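Long-range contacts in S-M checkpoint control protein rad4 (Schizosaccharomyces pombe, PDB 4BMC), which is essential for DNA replication and for the checkpoint coupling S and M phases, its first two BRCT domains binding phosphorylated crb2: residues Ser38-Asp43 and Lys62-Ile67; Lys104-Leu109 and Asp138-Ile143. One frame throughout, in Å; residues are numbered along the deposited sequence. Where two conformers were deposited one is given.

Contact 1. Residues Ser38-Asp43 and Lys62-Ile67; sequences SDFTKD and KSRPDI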
loop_
_atom_site.group_PDB
_atom_site.type_symbol
_atom_site.label_atom_id
_atom_site.label_comp_id
_atom_site.label_asym_id
_atom_site.label_seq_id
_atom_site.Cartn_x
_atom_site.Cartn_y
_atom_site.Cartn_z
ATOM N N SER A 38 -17.655 -4.850 -5.871
ATOM C CA SER A 38 -17.751 -4.229 -4.555
ATOM C C SER A 38 -17.045 -5.100 -3.525
ATOM O O SER A 38 -16.405 -4.600 -2.599
ATOM C CB SER A 38 -19.214 -4.022 -4.158
ATOM O OG SER A 38 -19.841 -3.073 -5.001
ATOM N N ASP A 39 -17.164 -6.412 -3.697
ATOM C CA ASP A 39 -16.494 -7.357 -2.816
ATOM C C ASP A 39 -15.214 -7.873 -3.458
ATOM O O ASP A 39 -15.092 -7.906 -4.682
ATOM C CB ASP A 39 -17.418 -8.527 -2.472
ATOM C CG ASP A 39 -18.643 -8.094 -1.689
ATOM O OD1 ASP A 39 -18.603 -7.011 -1.067
ATOM O OD2 ASP A 39 -19.645 -8.838 -1.692
ATOM N N PHE A 40 -14.259 -8.268 -2.626
ATOM C CA PHE A 40 -13.001 -8.819 -3.113
ATOM C C PHE A 40 -13.209 -10.266 -3.552
ATOM O O PHE A 40 -13.043 -11.196 -2.761
ATOM C CB PHE A 40 -11.930 -8.739 -2.022
ATOM C CG PHE A 40 -10.516 -8.771 -2.543
ATOM C CD1 PHE A 40 -10.240 -9.181 -3.838
ATOM C CD2 PHE A 40 -9.461 -8.387 -1.731
ATOM C CE1 PHE A 40 -8.941 -9.211 -4.311
ATOM C CE2 PHE A 40 -8.157 -8.414 -2.200
ATOM C CZ PHE A 40 -7.897 -8.827 -3.493
ATOM N N THR A 41 -13.566 -10.450 -4.819
ATOM C CA THR A 41 -13.830 -11.781 -5.355
ATOM C C THR A 41 -12.590 -12.390 -6.007
ATOM O O THR A 41 -11.573 -11.718 -6.178
ATOM C CB THR A 41 -14.981 -11.754 -6.375
ATOM O OG1 THR A 41 -14.591 -10.989 -7.521
ATOM C CG2 THR A 41 -16.224 -11.132 -5.757
ATOM N N LYS A 42 -12.688 -13.665 -6.376
ATOM C CA LYS A 42 -11.560 -14.399 -6.944
ATOM C C LYS A 42 -11.045 -13.816 -8.257
ATOM O O LYS A 42 -9.841 -13.828 -8.515
ATOM C CB LYS A 42 -11.924 -15.874 -7.147
ATOM C CG LYS A 42 -12.139 -16.651 -5.861
ATOM C CD LYS A 42 -12.432 -18.116 -6.152
ATOM C CE LYS A 42 -12.612 -18.916 -4.872
ATOM N NZ LYS A 42 -12.906 -20.350 -5.156
ATOM N N ASP A 43 -11.951 -13.310 -9.087
ATOM C CA ASP A 43 -11.567 -12.850 -10.421
ATOM C C ASP A 43 -10.920 -11.465 -10.446
ATOM O O ASP A 43 -10.493 -10.998 -11.501
ATOM C CB ASP A 43 -12.749 -12.920 -11.401
ATOM C CG ASP A 43 -13.969 -12.153 -10.917
ATOM O OD1 ASP A 43 -13.827 -11.257 -10.058
ATOM O OD2 ASP A 43 -15.079 -12.445 -11.408
ATOM N N LYS A 62 -1.439 -11.200 1.699
ATOM C CA LYS A 62 -1.067 -12.532 2.161
ATOM C C LYS A 62 -1.463 -13.677 1.229
ATOM O O LYS A 62 -0.886 -14.761 1.310
ATOM C CB LYS A 62 -1.614 -12.797 3.571
ATOM C CG LYS A 62 -3.129 -12.926 3.651
ATOM C CD LYS A 62 -3.562 -13.603 4.947
ATOM C CE LYS A 62 -2.895 -12.966 6.156
ATOM N NZ LYS A 62 -3.197 -13.683 7.424
ATOM N N SER A 63 -2.428 -13.440 0.344
ATOM C CA SER A 63 -2.994 -14.532 -0.445
ATOM C C SER A 63 -3.070 -14.288 -1.954
ATOM O O SER A 63 -3.303 -15.224 -2.718
ATOM C CB SER A 63 -4.383 -14.900 0.087
ATOM O OG SER A 63 -4.321 -15.309 1.442
ATOM N N ARG A 64 -2.884 -13.046 -2.387
ATOM C CA ARG A 64 -3.008 -12.728 -3.813
ATOM C C ARG A 64 -1.817 -11.982 -4.411
ATOM O O ARG A 64 -1.939 -10.810 -4.768
ATOM C CB ARG A 64 -4.289 -11.932 -4.080
ATOM C CG ARG A 64 -5.583 -12.644 -3.701
ATOM C CD ARG A 64 -5.783 -13.932 -4.485
ATOM N NE ARG A 64 -5.768 -13.716 -5.930
ATOM C CZ ARG A 64 -6.835 -13.382 -6.650
ATOM N NH1 ARG A 64 -8.013 -13.219 -6.062
ATOM N NH2 ARG A 64 -6.725 -13.208 -7.959
ATOM N N PRO A 65 -0.671 -12.667 -4.557
ATOM C CA PRO A 65 0.544 -12.041 -5.095
ATOM C C PRO A 65 0.396 -11.615 -6.554
ATOM O O PRO A 65 1.175 -10.793 -7.035
ATOM C CB PRO A 65 1.591 -13.162 -4.997
ATOM C CG PRO A 65 1.027 -14.152 -4.034
ATOM C CD PRO A 65 -0.452 -14.083 -4.219
ATOM N N ASP A 66 -0.591 -12.176 -7.244
ATOM C CA ASP A 66 -0.808 -11.906 -8.662
ATOM C C ASP A 66 -1.537 -10.585 -8.915
ATOM O O ASP A 66 -1.537 -10.069 -10.033
ATOM C CB ASP A 66 -1.604 -13.051 -9.290
ATOM C CG ASP A 66 -2.944 -13.274 -8.607
ATOM O OD1 ASP A 66 -2.974 -13.371 -7.360
ATOM O OD2 ASP A 66 -3.968 -13.347 -9.319
ATOM N N ILE A 67 -2.162 -10.046 -7.876
ATOM C CA ILE A 67 -2.985 -8.849 -8.019
ATOM C C ILE A 67 -2.171 -7.562 -7.931
ATOM O O ILE A 67 -1.312 -7.417 -7.063
ATOM C CB ILE A 67 -4.135 -8.839 -6.990
ATOM C CG1 ILE A 67 -5.212 -9.834 -7.417
ATOM C CG2 ILE A 67 -4.731 -7.443 -6.837
ATOM C CD1 ILE A 67 -6.427 -9.833 -6.535
#
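The guanidinium of R64 points at the backbone carbonyl of K42. K42 O lies at the edge of the group, near its plane, and takes two bonds, from R64 NH1 at 3.1 Å and from R64 NH2 at 3.2 Å. Both are weak and bent. The side-on grip of D66 is straighter. R64 NE meets D66 OD1, and R64 NH2 meets D66 OD2 at 3.1 Å and 174°, each on a syn lone pair. This salt bridge lies in the guanidinium plane and fixes its rotation. One face of the group carries the I67 methyl, CD1, 3.5 Å above its centre. The same methyl touches the F40 ring at its edge, 3.4 Å from F40 CE1. With CG anti to the backbone N (chi1 -158°), the F40 ring swings towards helix 55-63, where it meets F59 edge-to-face. An alanine in place of R64 would remove the guanidinium, is likely to leave D66 without its charge partner, and would probably uncover one side of the I67 methyl. The arrangement joins the loop between strands 35-37 and 46-49 to the turn after helix 55-63, at the surface of the first BRCT domain.

Contact 2. Residues Lys104-Leu109 and Asp138-Ile143; sequences KCRVCL and DVTHLI
C105 SG approaches the H141 ring obliquely, 4.7 Å from its centroid; W167 stacks on the same ring. The guanidinium of R106 is also met obliquely, by D138 OD1, and the guanidinium and carboxylate planes stand 59° apart. R106 NE to D138 OD1, at 3.4 Å, is a weak bond within a salt bridge; D138 OD1 also bonds to T136. R106 and H141 sit on the neighbouring parallel strands 106-110 and 141-144, the two central strands of the second repeat's four-stranded BRCT sheet. C108 N bonds to H141 O at 3.0 Å, and I143 N to C108 O at 2.8 Å. V107, L109, H141 and I143 share one face of the sheet. There L109 and I143 lie side by side, with L109 CD2 3.6 Å from I143 CB. V107 CG1 comes to the I143 CD1 methyl at an angle. Helix 116-126 covers V107 and L109. On the other face C108 CB touches L142 CD1, and it also meets V139 CG1. Helix 150-157 lies against C108 and L142. Just before strand 141-144, T140 bonds to R106 twice. T140 N reaches R106 O at 2.9 Å, in the carbonyl plane on a lone pair. With chi1 at 66°, T140 OG1 sits between its own backbone N and carbonyl carbon, where it accepts a hydrogen bond from R106 N at 2.8 Å and 162° and also meets H141 ND1 at 2.8 Å.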
loop_
_atom_site.group_PDB
_atom_site.type_symbol
_atom_site.label_atom_id
_atom_site.label_comp_id
_atom_site.label_asym_id
_atom_site.label_seq_id
_atom_site.Cartn_x
_atom_site.Cartn_y
_atom_site.Cartn_z
ATOM N N LYS A 104 1.522 5.340 2.913
ATOM C CA LYS A 104 0.907 5.663 4.207
ATOM C C LYS A 104 1.583 5.077 5.454
ATOM O O LYS A 104 1.079 5.246 6.567
ATOM C CB LYS A 104 -0.595 5.354 4.213
ATOM C CG LYS A 104 -1.452 6.506 3.708
ATOM C CD LYS A 104 -2.930 6.228 3.915
ATOM C CE LYS A 104 -3.777 7.428 3.530
ATOM N NZ LYS A 104 -5.229 7.179 3.754
ATOM N N CYS A 105 2.717 4.404 5.277
ATOM C CA CYS A 105 3.491 3.935 6.420
ATOM C C CYS A 105 4.285 5.078 7.027
ATOM O O CYS A 105 4.927 5.850 6.315
ATOM C CB CYS A 105 4.456 2.819 6.019
ATOM S SG CYS A 105 3.686 1.240 5.656
ATOM N N ARG A 106 4.243 5.182 8.348
ATOM C CA ARG A 106 5.023 6.187 9.055
ATOM C C ARG A 106 5.915 5.486 10.068
ATOM O O ARG A 106 5.449 5.039 11.115
ATOM C CB ARG A 106 4.099 7.214 9.716
ATOM C CG ARG A 106 3.250 7.975 8.708
ATOM C CD ARG A 106 2.265 8.933 9.369
ATOM N NE ARG A 106 2.944 9.975 10.130
ATOM C CZ ARG A 106 3.458 11.078 9.594
ATOM N NH1 ARG A 106 3.371 11.288 8.289
ATOM N NH2 ARG A 106 4.060 11.971 10.367
ATOM N N VAL A 107 7.200 5.387 9.734
ATOM C CA VAL A 107 8.126 4.497 10.427
ATOM C C VAL A 107 9.047 5.210 11.417
ATOM O O VAL A 107 9.759 6.155 11.062
ATOM C CB VAL A 107 8.989 3.715 9.410
ATOM C CG1 VAL A 107 9.920 2.753 10.124
ATOM C CG2 VAL A 107 8.101 2.972 8.420
ATOM N N CYS A 108 9.027 4.740 12.658
ATOM C CA CYS A 108 9.889 5.258 13.710
ATOM C C CYS A 108 10.793 4.126 14.187
ATOM O O CYS A 108 10.438 2.960 14.050
ATOM C CB CYS A 108 9.037 5.779 14.865
ATOM S SG CYS A 108 9.939 6.614 16.184
ATOM N N LEU A 109 11.957 4.467 14.739
ATOM C CA LEU A 109 12.909 3.456 15.202
ATOM C C LEU A 109 13.255 3.610 16.680
ATOM O O LEU A 109 13.202 4.708 17.233
ATOM C CB LEU A 109 14.208 3.522 14.394
ATOM C CG LEU A 109 14.163 3.582 12.867
ATOM C CD1 LEU A 109 15.579 3.647 12.301
ATOM C CD2 LEU A 109 13.404 2.398 12.294
ATOM N N ASP A 138 0.519 9.206 15.309
ATOM C CA ASP A 138 0.176 8.808 13.943
ATOM C C ASP A 138 1.228 7.905 13.291
ATOM O O ASP A 138 1.105 7.540 12.123
ATOM C CB ASP A 138 -0.161 10.018 13.058
ATOM C CG ASP A 138 0.984 11.007 12.938
ATOM O OD1 ASP A 138 2.111 10.694 13.375
ATOM O OD2 ASP A 138 0.753 12.106 12.387
ATOM N N VAL A 139 2.259 7.552 14.050
ATOM C CA VAL A 139 3.240 6.567 13.600
ATOM C C VAL A 139 2.553 5.215 13.417
ATOM O O VAL A 139 1.748 4.810 14.254
ATOM C CB VAL A 139 4.411 6.446 14.596
ATOM C CG1 VAL A 139 5.189 5.147 14.379
ATOM C CG2 VAL A 139 5.322 7.660 14.476
ATOM N N THR A 140 2.854 4.531 12.315
ATOM C CA THR A 140 2.176 3.280 11.988
ATOM C C THR A 140 2.994 2.057 12.390
ATOM O O THR A 140 2.435 1.022 12.747
ATOM C CB THR A 140 1.849 3.183 10.483
ATOM O OG1 THR A 140 3.066 3.118 9.733
ATOM C CG2 THR A 140 1.033 4.382 10.027
ATOM N N HIS A 141 4.317 2.180 12.322
ATOM C CA HIS A 141 5.211 1.076 12.660
ATOM C C HIS A 141 6.418 1.557 13.448
ATOM O O HIS A 141 7.152 2.445 13.003
ATOM C CB HIS A 141 5.699 0.362 11.395
ATOM C CG HIS A 141 4.607 -0.290 10.607
ATOM N ND1 HIS A 141 3.849 0.391 9.681
ATOM C CD2 HIS A 141 4.142 -1.561 10.614
ATOM C CE1 HIS A 141 2.964 -0.433 9.147
ATOM N NE2 HIS A 141 3.122 -1.623 9.695
ATOM N N LEU A 142 6.623 0.965 14.618
ATOM C CA LEU A 142 7.850 1.172 15.371
ATOM C C LEU A 142 8.772 -0.019 15.170
ATOM O O LEU A 142 8.464 -1.132 15.598
ATOM C CB LEU A 142 7.560 1.354 16.862
ATOM C CG LEU A 142 8.812 1.480 17.735
ATOM C CD1 LEU A 142 9.602 2.737 17.387
ATOM C CD2 LEU A 142 8.465 1.451 19.213
ATOM N N ILE A 143 9.897 0.207 14.501
ATOM C CA ILE A 143 10.890 -0.847 14.342
ATOM C C ILE A 143 11.821 -0.802 15.546
ATOM O O ILE A 143 12.484 0.205 15.792
ATOM C CB ILE A 143 11.673 -0.708 13.028
ATOM C CG1 ILE A 143 10.715 -0.793 11.837
ATOM C CG2 ILE A 143 12.741 -1.788 12.919
ATOM C CD1 ILE A 143 11.379 -0.617 10.488
#

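In the fold
From the N terminus the chain builds the first BRCT repeat. Its sheet runs in the order 35-37, 11-15, 46-49, 68-70. Contact 1 closes a loop holding strand 46-49 and most of helix 55-63, so it ties the exit of one edge strand to the approach to the other. The chain then passes through helix 74-83 into the second repeat. There contact 2 closes a loop through helix 116-126 and strand 130-131 and joins the two central strands of the second sheet. The loops follow in series and neither nest nor cross. The centres of contact 1 and contact 2 are about 26 Å apart. They lie on opposite sides of the chain's centre, one at the surface and one buried.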